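Local coordinates for protein alkylhalidase CmlS (Streptomyces venezuelae, PDB 3I3L) that is a flavin-dependent halogenase of chloramphenicol biosynthesis that carries its FAD through a covalent bond to the protein, at residues G39-K44 with S334-A339; R309-G314 with A340-I345; N471-F476 with E572-Q577; L504-G509 with A561-G566. All blocks are in the same frame, centred on the assembly; numbering follows the deposited sequence.

Contact 1 of 4, residues G39-K44 with S334-A339; sequences GLTLHK and SAVSAA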
loop_
_atom_site.group_PDB
_atom_site.type_symbol
_atom_site.label_atom_id
_atom_site.label_comp_id
_atom_site.label_asym_id
_atom_site.label_seq_id
_atom_site.Cartn_x
_atom_site.Cartn_y
_atom_site.Cartn_z
ATOM N N GLY A 39 6.203 -16.242 7.438
ATOM C CA GLY A 39 6.595 -17.371 8.281
ATOM C C GLY A 39 5.955 -17.303 9.667
ATOM O O GLY A 39 5.364 -18.284 10.111
ATOM N N LEU A 40 6.025 -16.144 10.306
ATOM C CA LEU A 40 5.310 -15.911 11.570
ATOM C C LEU A 40 3.823 -16.206 11.455
ATOM O O LEU A 40 3.233 -16.813 12.358
ATOM C CB LEU A 40 5.477 -14.459 12.045
ATOM C CG LEU A 40 6.889 -14.029 12.426
ATOM C CD1 LEU A 40 6.968 -12.515 12.532
ATOM C CD2 LEU A 40 7.346 -14.726 13.754
ATOM N N THR A 41 3.185 -15.789 10.366
ATOM C CA THR A 41 1.740 -16.029 10.255
ATOM C C THR A 41 1.434 -17.514 10.016
ATOM O O THR A 41 0.525 -18.047 10.619
ATOM C CB THR A 41 1.095 -15.130 9.161
ATOM O OG1 THR A 41 1.402 -13.788 9.470
ATOM C CG2 THR A 41 -0.425 -15.290 9.101
ATOM N N LEU A 42 2.195 -18.163 9.118
ATOM C CA LEU A 42 2.044 -19.588 8.825
ATOM C C LEU A 42 2.317 -20.468 10.085
ATOM O O LEU A 42 1.653 -21.443 10.297
ATOM C CB LEU A 42 3.019 -20.026 7.731
ATOM C CG LEU A 42 2.591 -19.887 6.283
ATOM C CD1 LEU A 42 3.828 -19.928 5.333
ATOM C CD2 LEU A 42 1.483 -20.902 5.892
ATOM N N HIS A 43 3.290 -20.082 10.907
ATOM C CA HIS A 43 3.568 -20.772 12.174
ATOM C C HIS A 43 2.393 -20.647 13.163
ATOM O O HIS A 43 1.928 -21.648 13.696
ATOM C CB HIS A 43 4.836 -20.223 12.792
ATOM C CG HIS A 43 5.012 -20.610 14.219
ATOM N ND1 HIS A 43 5.685 -21.769 14.601
ATOM C CD2 HIS A 43 4.639 -19.985 15.364
ATOM C CE1 HIS A 43 5.686 -21.845 15.917
ATOM N NE2 HIS A 43 5.060 -20.778 16.406
ATOM N N LYS A 44 1.873 -19.435 13.352
ATOM C CA LYS A 44 0.718 -19.210 14.209
ATOM C C LYS A 44 -0.484 -20.023 13.671
ATOM O O LYS A 44 -1.369 -20.451 14.450
ATOM C CB LYS A 44 0.381 -17.707 14.209
ATOM C CG LYS A 44 -0.865 -17.266 15.016
ATOM C CD LYS A 44 -0.971 -15.745 15.002
ATOM C CE LYS A 44 -2.224 -15.219 15.732
ATOM N NZ LYS A 44 -2.065 -15.420 17.210
ATOM N N SER A 334 0.328 -8.852 2.033
ATOM C CA SER A 334 0.227 -9.970 1.103
ATOM C C SER A 334 0.787 -11.204 1.795
ATOM O O SER A 334 0.344 -12.306 1.534
ATOM C CB SER A 334 0.959 -9.692 -0.242
ATOM O OG SER A 334 2.396 -9.607 -0.127
ATOM N N ALA A 335 1.787 -11.012 2.660
ATOM C CA ALA A 335 2.411 -12.138 3.372
ATOM C C ALA A 335 1.385 -12.782 4.277
ATOM O O ALA A 335 1.220 -14.007 4.263
ATOM C CB ALA A 335 3.659 -11.644 4.216
ATOM N N VAL A 336 0.631 -11.955 5.008
ATOM C CA VAL A 336 -0.459 -12.447 5.853
ATOM C C VAL A 336 -1.503 -13.124 5.013
ATOM O O VAL A 336 -2.020 -14.199 5.412
ATOM C CB VAL A 336 -1.104 -11.308 6.676
ATOM C CG1 VAL A 336 -2.487 -11.712 7.173
ATOM C CG2 VAL A 336 -0.189 -10.926 7.881
ATOM N N SER A 337 -1.825 -12.558 3.860
ATOM C CA SER A 337 -2.869 -13.177 2.993
ATOM C C SER A 337 -2.425 -14.484 2.392
ATOM O O SER A 337 -3.223 -15.405 2.194
ATOM C CB SER A 337 -3.270 -12.225 1.848
ATOM O OG SER A 337 -3.836 -11.059 2.391
ATOM N N ALA A 338 -1.157 -14.555 2.025
ATOM C CA ALA A 338 -0.655 -15.775 1.378
ATOM C C ALA A 338 -0.620 -16.912 2.425
ATOM O O ALA A 338 -0.928 -18.024 2.093
ATOM C CB ALA A 338 0.783 -15.584 0.814
ATOM N N ALA A 339 -0.217 -16.581 3.660
ATOM C CA ALA A 339 -0.278 -17.504 4.782
ATOM C C ALA A 339 -1.730 -18.050 4.989
ATOM O O ALA A 339 -1.946 -19.259 5.060
ATOM C CB ALA A 339 0.232 -16.795 6.059
#
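Thr41 and Leu42 of helix 33-44 meet Val336 and Ala339 of helix 327-347 within the FAD-binding domain, where helix 33-44 begins inside a glycine-rich segment consistent with the GxGxxG motif of Rossmann-type dinucleotide-binding folds. The local axes approach to 8.5 Å and run roughly parallel, crossing at -31°. Ale339 is not needed to be large here: with only a methyl group, Ala339 lies between the two helices at this approach. Apolar contacts do most of the work. The Ala339 methyl is directed at helix 33-44 and sits against the branched end of Thr41, with CB 3.5 Å from Thr41 CG2, rather tight for two carbons. On its other flank Leu42 lays its branch point over the same alanine, Leu42 CG standing 3.9 Å from Ala339 CB. One methyl group thus fills the angle between two consecutive side chains of the opposite helix. Beyond Ala339, Leu42 also touches Val26 and Ile28 of strand 25-29, tying the helix pair to the sheet beneath.

Polar atoms make no hydrogen bond between the two segments. With chi1 at -56°, Thr41 places CG2 anti to the backbone N and aims it at the alanine, while OG1 lies beside that N and bonds back to Val37 O in its own helix. Its hydroxyl is therefore satisfied within a buried interface. The Thr41 and Val336 side chains cross at about a right angle, bringing OG1 of Thr41 to 3.6 Å from CG2 of Val336.

Contact 2 of 4, residues R309-G314 with A340-I345; sequences RFFLCG and AAIDRI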
loop_
_atom_site.group_PDB
_atom_site.type_symbol
_atom_site.label_atom_id
_atom_site.label_comp_id
_atom_site.label_asym_id
_atom_site.label_seq_id
_atom_site.Cartn_x
_atom_site.Cartn_y
_atom_site.Cartn_z
ATOM N N ARG A 309 0.997 -24.431 -6.422
ATOM C CA ARG A 309 1.612 -24.490 -5.101
ATOM C C ARG A 309 2.513 -23.309 -4.721
ATOM O O ARG A 309 3.345 -23.445 -3.823
ATOM C CB ARG A 309 2.389 -25.815 -4.940
ATOM C CG ARG A 309 1.491 -27.025 -4.959
ATOM C CD ARG A 309 2.282 -28.404 -4.939
ATOM N NE ARG A 309 1.310 -29.527 -4.960
ATOM C CZ ARG A 309 0.678 -29.992 -3.867
ATOM N NH1 ARG A 309 0.909 -29.456 -2.684
ATOM N NH2 ARG A 309 -0.230 -30.958 -3.966
ATOM N N PHE A 310 2.425 -22.192 -5.448
ATOM C CA PHE A 310 3.231 -21.017 -5.106
ATOM C C PHE A 310 2.395 -19.734 -4.918
ATOM O O PHE A 310 1.367 -19.586 -5.520
ATOM C CB PHE A 310 4.312 -20.770 -6.155
ATOM C CG PHE A 310 3.786 -20.172 -7.468
ATOM C CD1 PHE A 310 3.715 -18.772 -7.640
ATOM C CD2 PHE A 310 3.396 -20.989 -8.529
ATOM C CE1 PHE A 310 3.263 -18.227 -8.860
ATOM C CE2 PHE A 310 2.961 -20.454 -9.730
ATOM C CZ PHE A 310 2.892 -19.072 -9.899
ATOM N N PHE A 311 2.920 -18.839 -4.088
ATOM C CA PHE A 311 2.433 -17.510 -3.909
ATOM C C PHE A 311 3.647 -16.570 -4.026
ATOM O O PHE A 311 4.702 -16.868 -3.504
ATOM C CB PHE A 311 1.798 -17.335 -2.502
ATOM C CG PHE A 311 0.490 -18.084 -2.332
ATOM C CD1 PHE A 311 -0.705 -17.420 -2.383
ATOM C CD2 PHE A 311 0.484 -19.461 -2.177
ATOM C CE1 PHE A 311 -1.902 -18.058 -2.324
ATOM C CE2 PHE A 311 -0.755 -20.147 -2.044
ATOM C CZ PHE A 311 -1.925 -19.461 -2.125
ATOM N N LEU A 312 3.463 -15.409 -4.691
ATOM C CA LEU A 312 4.433 -14.328 -4.648
ATOM C C LEU A 312 3.952 -13.265 -3.661
ATOM O O LEU A 312 2.763 -12.879 -3.694
ATOM C CB LEU A 312 4.595 -13.697 -6.052
ATOM C CG LEU A 312 4.679 -14.641 -7.267
ATOM C CD1 LEU A 312 4.782 -13.842 -8.533
ATOM C CD2 LEU A 312 5.881 -15.688 -7.175
ATOM N N CYS A 313 4.855 -12.774 -2.789
ATOM C CA CYS A 313 4.502 -11.748 -1.808
ATOM C C CYS A 313 5.488 -10.551 -1.887
ATOM O O CYS A 313 6.671 -10.747 -2.180
ATOM C CB CYS A 313 4.570 -12.320 -0.366
ATOM S SG CYS A 313 3.478 -13.718 -0.061
ATOM N N GLY A 314 5.009 -9.320 -1.638
ATOM C CA GLY A 314 5.878 -8.166 -1.622
ATOM C C GLY A 314 6.476 -7.866 -2.991
ATOM O O GLY A 314 5.849 -8.135 -3.975
ATOM N N ALA A 340 -2.705 -17.159 5.083
ATOM C CA ALA A 340 -4.066 -17.566 5.327
ATOM C C ALA A 340 -4.545 -18.387 4.157
ATOM O O ALA A 340 -5.335 -19.327 4.327
ATOM C CB ALA A 340 -4.948 -16.325 5.532
ATOM N N ALA A 341 -4.115 -18.010 2.948
ATOM C CA ALA A 341 -4.530 -18.719 1.735
ATOM C C ALA A 341 -4.014 -20.153 1.737
ATOM O O ALA A 341 -4.750 -21.081 1.394
ATOM C CB ALA A 341 -3.987 -17.972 0.460
ATOM N N ILE A 342 -2.707 -20.301 2.075
ATOM C CA ILE A 342 -2.106 -21.640 2.131
ATOM C C ILE A 342 -2.845 -22.502 3.215
ATOM O O ILE A 342 -3.183 -23.664 2.996
ATOM C CB ILE A 342 -0.623 -21.522 2.393
ATOM C CG1 ILE A 342 0.142 -21.048 1.100
ATOM C CG2 ILE A 342 -0.030 -22.937 2.790
ATOM C CD1 ILE A 342 1.535 -20.586 1.440
ATOM N N ASP A 343 -3.131 -21.898 4.359
ATOM C CA ASP A 343 -3.885 -22.596 5.401
ATOM C C ASP A 343 -5.251 -23.071 4.939
ATOM O O ASP A 343 -5.651 -24.217 5.171
ATOM C CB ASP A 343 -4.035 -21.697 6.651
ATOM C CG ASP A 343 -4.763 -22.407 7.784
ATOM O OD1 ASP A 343 -4.322 -23.506 8.200
ATOM O OD2 ASP A 343 -5.789 -21.891 8.233
ATOM N N ARG A 344 -5.987 -22.196 4.264
ATOM C CA ARG A 344 -7.305 -22.565 3.781
ATOM C C ARG A 344 -7.266 -23.672 2.770
ATOM O O ARG A 344 -8.124 -24.549 2.767
ATOM C CB ARG A 344 -8.002 -21.331 3.187
ATOM C CG ARG A 344 -9.415 -21.531 2.800
ATOM C CD ARG A 344 -10.355 -21.447 3.967
ATOM N NE ARG A 344 -11.705 -21.881 3.596
ATOM C CZ ARG A 344 -12.738 -21.994 4.439
ATOM N NH1 ARG A 344 -12.630 -21.643 5.705
ATOM N NH2 ARG A 344 -13.902 -22.451 3.985
ATOM N N ILE A 345 -6.309 -23.634 1.851
ATOM C CA ILE A 345 -6.258 -24.658 0.821
ATOM C C ILE A 345 -5.861 -26.001 1.449
ATOM O O ILE A 345 -6.283 -27.037 1.011
ATOM C CB ILE A 345 -5.247 -24.296 -0.308
ATOM C CG1 ILE A 345 -5.726 -23.061 -1.099
ATOM C CG2 ILE A 345 -5.011 -25.527 -1.250
ATOM C CD1 ILE A 345 -4.596 -22.396 -1.938
#
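Phe311, on strand 310-312 of the six-stranded sheet of the FAD-binding domain, drives its ring against Ala341, Ile342 and Ile345 of helix 327-347. This strand leads into Gly314, which touches the FAD, and Asp315, which binds it, a sequence consistent with the Gly-Asp motif of related flavoproteins. After the following loop the chain comes back as helix 327-347, so strand and helix run nearly antiparallel, at 163°, with their local axes 10.2 Å apart.

One aromatic ring spans most of that gap. The Ala341 methyl meets it obliquely, CB lying 3.5 Å from Phe311 CE1. Across the ring, at CE2 and CD2, Ile342 slides past in the opposing direction, also obliquely, its CG1 3.4 Å from Phe311 CE2; a chi1 of -75° turns CG1 beside its own backbone N, which carries the end of the chain nearer the strand. Ile345 approaches head-on, and its CD1 lies in the ring plane at the edge, 4.0 Å from Phe311 CZ.

Other residues complete the surroundings: helix 352-382 offers Tyr359 edge-to-face to the Phe311 ring, and His356 stacks with it. No hydrogen bond crosses between the segments. The chemistry implies that the helix is held over the sheet by shape and hydrophobic burial alone in this pair of segments, with three aliphatic groups meeting the ring, Ile345 at its edge and the other two obliquely.

Contact 3 of 4, residues N471-F476 with E572-Q577; sequences NSITRF and EKVFVQ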
loop_
_atom_site.group_PDB
_atom_site.type_symbol
_atom_site.label_atom_id
_atom_site.label_comp_id
_atom_site.label_asym_id
_atom_site.label_seq_id
_atom_site.Cartn_x
_atom_site.Cartn_y
_atom_site.Cartn_z
ATOM N N ASN A 471 -28.074 13.105 1.450
ATOM C CA ASN A 471 -29.429 13.527 1.863
ATOM C C ASN A 471 -30.250 13.990 0.682
ATOM O O ASN A 471 -31.476 13.853 0.706
ATOM C CB ASN A 471 -29.399 14.601 2.987
ATOM C CG ASN A 471 -29.031 14.016 4.364
ATOM O OD1 ASN A 471 -28.561 14.728 5.247
ATOM N ND2 ASN A 471 -29.241 12.720 4.540
ATOM N N SER A 472 -29.574 14.481 -0.360
ATOM C CA SER A 472 -30.260 14.994 -1.532
ATOM C C SER A 472 -30.739 13.876 -2.450
ATOM O O SER A 472 -31.369 14.147 -3.470
ATOM C CB SER A 472 -29.366 15.940 -2.343
ATOM O OG SER A 472 -28.409 15.186 -3.048
ATOM N N ILE A 473 -30.409 12.641 -2.096
ATOM C CA ILE A 473 -30.725 11.503 -2.937
ATOM C C ILE A 473 -32.122 10.984 -2.631
ATOM O O ILE A 473 -32.362 10.308 -1.632
ATOM C CB ILE A 473 -29.703 10.357 -2.785
ATOM C CG1 ILE A 473 -28.344 10.785 -3.401
ATOM C CG2 ILE A 473 -30.217 9.068 -3.413
ATOM C CD1 ILE A 473 -27.231 9.791 -3.129
ATOM N N THR A 474 -33.028 11.297 -3.534
ATOM C CA THR A 474 -34.417 10.934 -3.388
ATOM C C THR A 474 -34.743 9.706 -4.199
ATOM O O THR A 474 -35.810 9.121 -4.034
ATOM C CB THR A 474 -35.335 12.116 -3.805
ATOM O OG1 THR A 474 -35.005 12.532 -5.134
ATOM C CG2 THR A 474 -35.123 13.314 -2.861
ATOM N N ARG A 475 -33.846 9.316 -5.100
ATOM C CA ARG A 475 -34.051 8.076 -5.842
ATOM C C ARG A 475 -32.762 7.288 -6.122
ATOM O O ARG A 475 -31.828 7.849 -6.696
ATOM C CB ARG A 475 -34.768 8.402 -7.162
ATOM C CG ARG A 475 -34.857 7.237 -8.132
ATOM C CD ARG A 475 -35.469 7.701 -9.433
ATOM N NE ARG A 475 -35.641 6.618 -10.399
ATOM C CZ ARG A 475 -35.886 6.839 -11.695
ATOM N NH1 ARG A 475 -36.051 5.812 -12.541
ATOM N NH2 ARG A 475 -35.954 8.094 -12.159
ATOM N N PHE A 476 -32.724 6.005 -5.744
ATOM C CA PHE A 476 -31.580 5.140 -6.076
ATOM C C PHE A 476 -31.968 4.169 -7.176
ATOM O O PHE A 476 -33.071 3.639 -7.153
ATOM C CB PHE A 476 -31.102 4.283 -4.865
ATOM C CG PHE A 476 -30.173 4.991 -3.913
ATOM C CD1 PHE A 476 -28.941 5.446 -4.336
ATOM C CD2 PHE A 476 -30.532 5.177 -2.571
ATOM C CE1 PHE A 476 -28.055 6.063 -3.457
ATOM C CE2 PHE A 476 -29.678 5.814 -1.685
ATOM C CZ PHE A 476 -28.423 6.253 -2.127
ATOM N N GLU A 572 -30.992 14.932 -11.407
ATOM C CA GLU A 572 -29.585 14.890 -11.762
ATOM C C GLU A 572 -28.859 13.852 -10.898
ATOM O O GLU A 572 -29.170 13.669 -9.718
ATOM C CB GLU A 572 -28.925 16.266 -11.625
ATOM C CG GLU A 572 -29.446 17.308 -12.603
ATOM C CD GLU A 572 -29.005 17.055 -14.046
ATOM O OE1 GLU A 572 -27.791 16.921 -14.278
ATOM O OE2 GLU A 572 -29.869 16.986 -14.952
ATOM N N LYS A 573 -27.889 13.186 -11.503
ATOM C CA LYS A 573 -27.092 12.186 -10.816
ATOM C C LYS A 573 -26.346 12.828 -9.646
ATOM O O LYS A 573 -25.966 13.998 -9.732
ATOM C CB LYS A 573 -26.107 11.575 -11.797
ATOM C CG LYS A 573 -25.560 10.221 -11.368
ATOM C CD LYS A 573 -24.762 9.570 -12.514
ATOM C CE LYS A 573 -25.587 9.482 -13.832
ATOM N NZ LYS A 573 -24.704 8.972 -14.970
ATOM N N VAL A 574 -26.175 12.087 -8.556
ATOM C CA VAL A 574 -25.436 12.615 -7.403
ATOM C C VAL A 574 -24.155 11.783 -7.180
ATOM O O VAL A 574 -24.223 10.591 -6.877
ATOM C CB VAL A 574 -26.307 12.710 -6.125
ATOM C CG1 VAL A 574 -25.447 13.053 -4.880
ATOM C CG2 VAL A 574 -27.454 13.783 -6.277
ATOM N N PHE A 575 -22.993 12.417 -7.365
ATOM C CA PHE A 575 -21.708 11.693 -7.247
ATOM C C PHE A 575 -21.129 11.699 -5.841
ATOM O O PHE A 575 -20.914 12.754 -5.254
ATOM C CB PHE A 575 -20.679 12.188 -8.265
ATOM C CG PHE A 575 -21.191 12.161 -9.690
ATOM C CD1 PHE A 575 -21.358 10.941 -10.372
ATOM C CD2 PHE A 575 -21.539 13.356 -10.346
ATOM C CE1 PHE A 575 -21.851 10.919 -11.696
ATOM C CE2 PHE A 575 -22.047 13.341 -11.673
ATOM C CZ PHE A 575 -22.192 12.127 -12.337
ATOM N N VAL A 576 -20.907 10.502 -5.310
ATOM C CA VAL A 576 -20.335 10.329 -3.992
ATOM C C VAL A 576 -19.076 9.430 -4.085
ATOM O O VAL A 576 -19.070 8.388 -4.769
ATOM C CB VAL A 576 -21.372 9.682 -3.059
ATOM C CG1 VAL A 576 -20.763 9.140 -1.823
ATOM C CG2 VAL A 576 -22.520 10.680 -2.721
ATOM N N GLN A 577 -18.017 9.864 -3.410
ATOM C CA GLN A 577 -16.885 8.992 -3.046
ATOM C C GLN A 577 -16.324 9.417 -1.683
ATOM O O GLN A 577 -16.047 10.604 -1.451
ATOM C CB GLN A 577 -15.777 8.967 -4.127
ATOM C CG GLN A 577 -15.104 10.314 -4.433
ATOM C CD GLN A 577 -14.419 10.295 -5.805
ATOM O OE1 GLN A 577 -14.091 9.220 -6.347
ATOM N NE2 GLN A 577 -14.204 11.480 -6.382
#
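Val574 packs against Ile473 and Ser472 where the two outer strands of a small antiparallel sheet come near each other in the C-terminal domain. The tight part is aliphatic. Ile473 and Val574 cross at a slant, and the nearest pair is CG1 of Ile473 with CB of Val574, 3.9 Å apart. The Ile473 side chain is split between two tasks by its chi1 of -70°: CG1 lies beside the backbone N and reaches Val574, whereas CG2, anti to that N, sits 3.5 Å above the plane of the Phe476 ring and over its centre. Met559 of helix 551-560 also touches Ile473, extending this apolar patch toward the helices.

The looser side lies at Ser472, which is partly exposed. Its OG is 3.6 Å from Val574 CG2, a contact of a polar atom with a methyl group, while its hydrogen bond goes to Arg469 O at the end of the preceding helix. Val574 is itself only partly buried, and its neighbours Lys573 and Phe575 are exposed to solvent.

No hydrogen bond joins the two segments, because strand 564-568 runs between them: Val574 bonds to Gly566, and Thr474 and Arg475 both face Tyr567 in a classic beta bulge. A three-stranded antiparallel sheet lying against helices, with its last two strands forming a hairpin, recalls the layout of winged-helix domains.

Contact 4 of 4, residues L504-G509 with A561-G566; sequences LANGEG and AGLLTG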
loop_
_atom_site.group_PDB
_atom_site.type_symbol
_atom_site.label_atom_id
_atom_site.label_comp_id
_atom_site.label_asym_id
_atom_site.label_seq_id
_atom_site.Cartn_x
_atom_site.Cartn_y
_atom_site.Cartn_z
ATOM N N LEU A 504 -22.618 -8.612 -0.987
ATOM C CA LEU A 504 -23.578 -8.128 -1.951
ATOM C C LEU A 504 -22.993 -8.037 -3.359
ATOM O O LEU A 504 -21.900 -7.501 -3.566
ATOM C CB LEU A 504 -24.160 -6.782 -1.505
ATOM C CG LEU A 504 -25.505 -6.860 -0.806
ATOM C CD1 LEU A 504 -25.705 -5.654 0.071
ATOM C CD2 LEU A 504 -26.584 -6.994 -1.848
ATOM N N ALA A 505 -23.759 -8.555 -4.317
ATOM C CA ALA A 505 -23.427 -8.457 -5.730
ATOM C C ALA A 505 -24.689 -8.326 -6.596
ATOM O O ALA A 505 -25.794 -8.560 -6.129
ATOM C CB ALA A 505 -22.643 -9.713 -6.149
ATOM N N ASN A 506 -24.512 -7.980 -7.861
ATOM C CA ASN A 506 -25.592 -8.167 -8.828
ATOM C C ASN A 506 -25.459 -9.515 -9.599
ATOM O O ASN A 506 -24.534 -10.303 -9.356
ATOM C CB ASN A 506 -25.684 -6.969 -9.778
ATOM C CG ASN A 506 -24.472 -6.837 -10.672
ATOM O OD1 ASN A 506 -24.313 -5.846 -11.387
ATOM N ND2 ASN A 506 -23.600 -7.814 -10.614
ATOM N N GLY A 507 -26.368 -9.795 -10.523
ATOM C CA GLY A 507 -26.287 -11.060 -11.247
ATOM C C GLY A 507 -25.021 -11.173 -12.087
ATOM O O GLY A 507 -24.566 -12.266 -12.422
ATOM N N GLU A 508 -24.461 -10.020 -12.420
ATOM C CA GLU A 508 -23.367 -9.920 -13.350
ATOM C C GLU A 508 -22.079 -9.705 -12.545
ATOM O O GLU A 508 -21.150 -8.980 -12.947
ATOM C CB GLU A 508 -23.659 -8.784 -14.345
ATOM C CG GLU A 508 -24.943 -9.033 -15.195
ATOM C CD GLU A 508 -26.281 -8.762 -14.446
ATOM O OE1 GLU A 508 -26.282 -7.934 -13.503
ATOM O OE2 GLU A 508 -27.341 -9.362 -14.799
ATOM N N GLY A 509 -22.063 -10.323 -11.365
ATOM C CA GLY A 509 -20.853 -10.480 -10.606
ATOM C C GLY A 509 -20.260 -9.248 -9.947
ATOM O O GLY A 509 -19.434 -9.419 -9.046
ATOM N N ALA A 561 -18.673 1.161 -5.883
ATOM C CA ALA A 561 -18.673 -0.117 -6.591
ATOM C C ALA A 561 -19.495 -0.070 -7.868
ATOM O O ALA A 561 -19.465 -1.028 -8.632
ATOM C CB ALA A 561 -19.183 -1.205 -5.706
ATOM N N GLY A 562 -20.220 1.028 -8.102
ATOM C CA GLY A 562 -21.093 1.154 -9.266
ATOM C C GLY A 562 -22.369 0.320 -9.177
ATOM O O GLY A 562 -23.103 0.215 -10.148
ATOM N N LEU A 563 -22.642 -0.253 -8.012
ATOM C CA LEU A 563 -23.900 -0.932 -7.757
ATOM C C LEU A 563 -25.104 -0.007 -7.461
ATOM O O LEU A 563 -26.206 -0.366 -7.802
ATOM C CB LEU A 563 -23.741 -1.988 -6.651
ATOM C CG LEU A 563 -22.935 -3.228 -7.026
ATOM C CD1 LEU A 563 -22.309 -3.896 -5.831
ATOM C CD2 LEU A 563 -23.790 -4.223 -7.824
ATOM N N LEU A 564 -24.890 1.139 -6.802
ATOM C CA LEU A 564 -25.927 2.168 -6.655
ATOM C C LEU A 564 -25.612 3.453 -7.411
ATOM O O LEU A 564 -24.468 3.968 -7.396
ATOM C CB LEU A 564 -26.148 2.552 -5.167
ATOM C CG LEU A 564 -26.825 1.628 -4.170
ATOM C CD1 LEU A 564 -26.675 2.153 -2.782
ATOM C CD2 LEU A 564 -28.290 1.480 -4.558
ATOM N N THR A 565 -26.652 3.994 -8.047
ATOM C CA THR A 565 -26.585 5.316 -8.629
ATOM C C THR A 565 -27.652 6.207 -7.976
ATOM O O THR A 565 -28.806 5.824 -7.881
ATOM C CB THR A 565 -26.912 5.256 -10.098
ATOM O OG1 THR A 565 -26.280 4.114 -10.669
ATOM C CG2 THR A 565 -26.456 6.541 -10.799
ATOM N N GLY A 566 -27.276 7.411 -7.601
ATOM C CA GLY A 566 -28.157 8.291 -6.892
ATOM C C GLY A 566 -28.626 9.455 -7.706
ATOM O O GLY A 566 -27.887 9.993 -8.524
#
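Leu563 turns its isobutyl end toward Asn506 at the point where a helix C-terminus with a Schellman motif meets the end of a beta strand. Helix 551-560 closes at Gly562, whose positive phi of 73° suits a glycine, and Leu563 follows at once, before strand 564-568 begins. Facing it, strand 498-506 runs out into a type I beta turn from Asn506 to Gly509.

Orientation decides what touches. The Asn506 and Leu563 side chains point at one another's segments but pass at an oblique angle, and one leucine methyl makes the closest contacts: CD2 is 3.8 Å from the backbone N of Asn506 and 3.9 Å from its CB. The chi1 of Leu563, -71°, sets CG beside its own backbone N and opposite the carbonyl carbon, extending the branch toward the strand. In Asn506 a chi1 of 66° puts CG between the backbone N and the carbonyl carbon, where it too lies 3.9 Å from Leu563 CD2. The second methyl of the leucine leans along the strand toward Leu504, with CD1 4.3 Å from Leu504 O, a looser approach.

The leucine thus lies against the backbone of residues 504-506 as much as against side chains, and no hydrogen bond joins the two segments. Trp478 of strand 473-478 touches Leu504, Asn506 and Leu563 alike, and so bridges the two sheets of the domain here. Just beyond the contact, the turn is closed by Gly509 N donating to Asn506 O at 3.2 Å.

How the contacts relate
Contacts 1 and 2 share helix 327-347 and lie in the buried core of the FAD-binding domain; successive parts of this one helix meet helix 33-44 and then strand 310-312. They touch directly, for Ser334 OG takes a probable hydrogen bond from Gly314 N and Ala338 packs on Cys313. Contacts 3 and 4 belong to the C-terminal domain, away from the annotated sites, and join through strand 564-568, which lies between the outer strands of contact 3. Contact 4 is buried, contact 3 only partly. None has a hydrogen bond across its segments: contacts 1 and 2 are mainly apolar, contact 3 adds a serine hydroxyl to an aliphatic pair, and contact 4 sets a leucine on backbone and asparagine.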